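Local structure of Exo-beta-1,4-mannosidase (Rhizomucor miehei, 4LYP) at residues C292-N296 / W297-D301. The protein hydrolyses terminal beta-mannose residues as an exo-acting, extracellular glycoside hydrolase of family 5, and also shows transglycosylation activity. Numbering follows the deposited sequence.
Sequences CWVEN and WGIYD. With GAI (guanidine), chain C.
W297 folds back over the backbone of C292 and W293. Its CB starts 3.4 Å from W293 O; CG, anti to its own carbonyl carbon (chi1 -59°), then swings the indole across that oxygen, which sits 3.1 Å above the ring plane, displaced from the ring centre toward its periphery. Farther out, NE1 and CE2 meet W293 CB, which makes a CH-pi contact over the five-membered ring of W297, 4.0 Å from its centroid, while CZ2 passes W293 N and the far corner, CH2, reaches C292 CA at 3.8 Å. W293 O also accepts W297 N at 3.1 Å, nearly in line with its C=O bond (164°). V294 O takes two donors: I299 N at 2.9 Å, and Y300 N from above the carbonyl plane. The side chain of V294 divides its two branches, CG1 against I299 CG2 and CG2 against Y300 CB (3.6 Å). A type I beta turn from E295 to G298, closed by G298 N to E295 O, reverses the chain. E337 hydrogen-bonds W293 NE1, the Y421 hydroxyl hydrogen-bonds N296 OD1, and both W293 and N296 line the guanidine pocket with E238. Through these two residues the loop after strand 288-292 contributes to the pocket of a TIM-barrel glycosidase, probably its active site.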
ATOM      1  N   CYS A 292       7.586  -7.280  -1.835  1.00  6.76           N
ATOM      2  CA  CYS A 292       8.431  -8.148  -2.633  1.00  6.80           C
ATOM      3  C   CYS A 292       8.119  -7.956  -4.120  1.00  6.85           C
ATOM      4  O   CYS A 292       6.952  -8.217  -4.551  1.00  7.40           O
ATOM      5  CB  CYS A 292       8.180  -9.612  -2.231  1.00  8.74           C
ATOM      6  SG  CYS A 292       9.283 -10.730  -3.193  1.00  9.03           S
ATOM      7  N   TRP A 293       9.113  -7.494  -4.890  1.00  6.28           N
ATOM      8  CA  TRP A 293       8.931  -7.102  -6.303  1.00  6.81           C
ATOM      9  C   TRP A 293       9.932  -7.708  -7.226  1.00  6.26           C
ATOM     10  O   TRP A 293      10.915  -7.084  -7.611  1.00  7.55           O
ATOM     11  CB  TRP A 293       8.889  -5.578  -6.403  1.00  7.35           C
ATOM     12  CG  TRP A 293       7.634  -5.006  -5.811  1.00  6.53           C
ATOM     13  CD1 TRP A 293       7.457  -4.232  -4.712  1.00  7.07           C
ATOM     14  CD2 TRP A 293       6.331  -5.257  -6.368  1.00  6.29           C
ATOM     15  NE1 TRP A 293       6.082  -3.988  -4.502  1.00  6.91           N
ATOM     16  CE2 TRP A 293       5.416  -4.619  -5.531  1.00  6.08           C
ATOM     17  CE3 TRP A 293       5.869  -5.971  -7.498  1.00  6.69           C
ATOM     18  CZ2 TRP A 293       4.049  -4.620  -5.824  1.00  6.10           C
ATOM     19  CZ3 TRP A 293       4.533  -6.007  -7.770  1.00  7.27           C
ATOM     20  CH2 TRP A 293       3.626  -5.363  -6.907  1.00  6.35           C
ATOM     21  N   VAL A 294       9.687  -8.978  -7.622  1.00  6.90           N
ATOM     22  CA  VAL A 294      10.704  -9.702  -8.361  1.00  7.47           C
ATOM     23  C   VAL A 294      11.025  -9.077  -9.734  1.00  6.38           C
ATOM     24  O   VAL A 294      12.198  -9.062 -10.143  1.00  7.69           O
ATOM     25  CB  VAL A 294      10.401 -11.206  -8.454  1.00  7.57           C
ATOM     26  CG1 VAL A 294      10.675 -11.879  -7.117  1.00  8.74           C
ATOM     27  CG2 VAL A 294       9.012 -11.510  -9.044  1.00  8.01           C
ATOM     28  N   GLU A 295      10.039  -8.589 -10.491  1.00  7.00           N
ATOM     29  CA  GLU A 295      10.383  -8.022 -11.798  1.00  7.60           C
ATOM     30  C   GLU A 295      11.136  -6.697 -11.597  1.00  6.97           C
ATOM     31  O   GLU A 295      12.173  -6.474 -12.225  1.00  7.75           O
ATOM     32  CB  GLU A 295       9.115  -7.807 -12.636  1.00  7.69           C
ATOM     33  CG  GLU A 295       9.399  -7.185 -13.990  1.00  7.62           C
ATOM     34  CD  GLU A 295       8.218  -7.022 -14.904  1.00  7.45           C
ATOM     35  OE1 GLU A 295       7.112  -7.529 -14.576  1.00  7.85           O
ATOM     36  OE2 GLU A 295       8.382  -6.384 -15.930  1.00  9.34           O
ATOM     37  N   ASN A 296      10.659  -5.831 -10.685  1.00  7.22           N
ATOM     38  CA  ASN A 296      11.280  -4.539 -10.513  1.00  7.53           C
ATOM     39  C   ASN A 296      12.718  -4.686 -10.100  1.00  7.77           C
ATOM     40  O   ASN A 296      13.560  -3.858 -10.467  1.00  9.52           O
ATOM     41  CB  ASN A 296      10.573  -3.768  -9.375  1.00  8.06           C
ATOM     42  CG  ASN A 296       9.064  -3.611  -9.589  1.00  7.85           C
ATOM     43  OD1 ASN A 296       8.389  -4.598  -9.846  1.00  8.64           O
ATOM     44  ND2 ASN A 296       8.568  -2.417  -9.436  1.00 11.53           N
ATOM     45  N   TRP A 297      13.054  -5.755  -9.344  1.00  8.11           N
ATOM     46  CA  TRP A 297      14.385  -5.962  -8.814  1.00  8.53           C
ATOM     47  C   TRP A 297      15.244  -6.795  -9.712  1.00  9.45           C
ATOM     48  O   TRP A 297      16.400  -7.081  -9.344  1.00 11.39           O
ATOM     49  CB  TRP A 297      14.300  -6.582  -7.415  1.00  8.96           C
ATOM     50  CG  TRP A 297      13.542  -5.763  -6.438  1.00  8.10           C
ATOM     51  CD1 TRP A 297      13.073  -4.491  -6.600  1.00  9.63           C
ATOM     52  CD2 TRP A 297      13.030  -6.246  -5.154  1.00  8.40           C
ATOM     53  NE1 TRP A 297      12.312  -4.145  -5.443  1.00  9.20           N
ATOM     54  CE2 TRP A 297      12.288  -5.172  -4.571  1.00  9.20           C
ATOM     55  CE3 TRP A 297      13.148  -7.461  -4.452  1.00 10.13           C
ATOM     56  CZ2 TRP A 297      11.634  -5.318  -3.313  1.00  9.55           C
ATOM     57  CZ3 TRP A 297      12.599  -7.585  -3.206  1.00 10.61           C
ATOM     58  CH2 TRP A 297      11.866  -6.502  -2.636  1.00 10.76           C
ATOM     59  N   GLY A 298      14.750  -7.160 -10.911  1.00  8.44           N
ATOM     60  CA  GLY A 298      15.623  -7.894 -11.854  1.00  8.70           C
ATOM     61  C   GLY A 298      15.732  -9.382 -11.609  1.00  9.33           C
ATOM     62  O   GLY A 298      16.528 -10.042 -12.240  1.00 11.46           O
ATOM     63  N   ILE A 299      14.877  -9.910 -10.716  1.00  8.64           N
ATOM     64  CA  ILE A 299      14.903 -11.342 -10.410  1.00  8.96           C
ATOM     65  C   ILE A 299      14.057 -12.160 -11.412  1.00  8.94           C
ATOM     66  O   ILE A 299      14.323 -13.331 -11.616  1.00 10.95           O
ATOM     67  CB  ILE A 299      14.338 -11.533  -8.960  1.00  9.34           C
ATOM     68  CG1 ILE A 299      15.263 -10.771  -7.997  1.00 11.04           C
ATOM     69  CG2 ILE A 299      14.150 -13.008  -8.578  1.00 10.89           C
ATOM     70  CD1 ILE A 299      16.669 -11.340  -7.864  1.00 19.32           C
ATOM     71  N   TYR A 300      13.049 -11.513 -11.997  1.00  8.70           N
ATOM     72  CA  TYR A 300      12.077 -12.209 -12.846  1.00  8.84           C
ATOM     73  C   TYR A 300      11.826 -11.408 -14.077  1.00  8.60           C
ATOM     74  O   TYR A 300      11.562 -10.201 -13.994  1.00  9.64           O
ATOM     75  CB  TYR A 300      10.756 -12.338 -12.046  1.00  9.65           C
ATOM     76  CG  TYR A 300       9.629 -12.956 -12.840  1.00  8.23           C
ATOM     77  CD1 TYR A 300       9.625 -14.304 -13.203  1.00  9.50           C
ATOM     78  CD2 TYR A 300       8.535 -12.156 -13.244  1.00  8.02           C
ATOM     79  CE1 TYR A 300       8.570 -14.827 -13.913  1.00  9.68           C
ATOM     80  CE2 TYR A 300       7.464 -12.713 -13.952  1.00  8.63           C
ATOM     81  CZ  TYR A 300       7.487 -14.013 -14.267  1.00  8.54           C
ATOM     82  OH  TYR A 300       6.464 -14.562 -15.027  1.00 10.03           O
ATOM     83  N   ASP A 301      11.905 -12.052 -15.230  1.00  9.92           N
ATOM     84  CA  ASP A 301      11.576 -11.435 -16.499  1.00 12.09           C
ATOM     85  C   ASP A 301      10.270 -12.110 -16.944  1.00 10.60           C
ATOM     86  O   ASP A 301      10.245 -13.307 -17.261  1.00 11.63           O
ATOM     87  CB  ASP A 301      12.687 -11.778 -17.469  1.00 17.09           C
ATOM     88  CG  ASP A 301      12.368 -11.307 -18.896  1.00 19.40           C
ATOM     89  OD1 ASP A 301      11.316 -10.668 -19.105  1.00 18.79           O
ATOM     90  OD2 ASP A 301      13.291 -11.352 -19.735  1.00 29.12           O
TER
HETATM   91  C   GAI C 501       8.276   0.175  -6.266  1.00 13.03           C
HETATM   92  N1  GAI C 501       7.680  -0.565  -5.332  1.00 18.66           N
HETATM   93  N2  GAI C 501       9.265   0.966  -5.817  1.00 16.47           N
HETATM   94  N3  GAI C 501       7.900   0.207  -7.495  1.00 16.18           N
HETATM   95  O   HOH W   1      13.577  -8.458 -14.628  1.00 30.65           O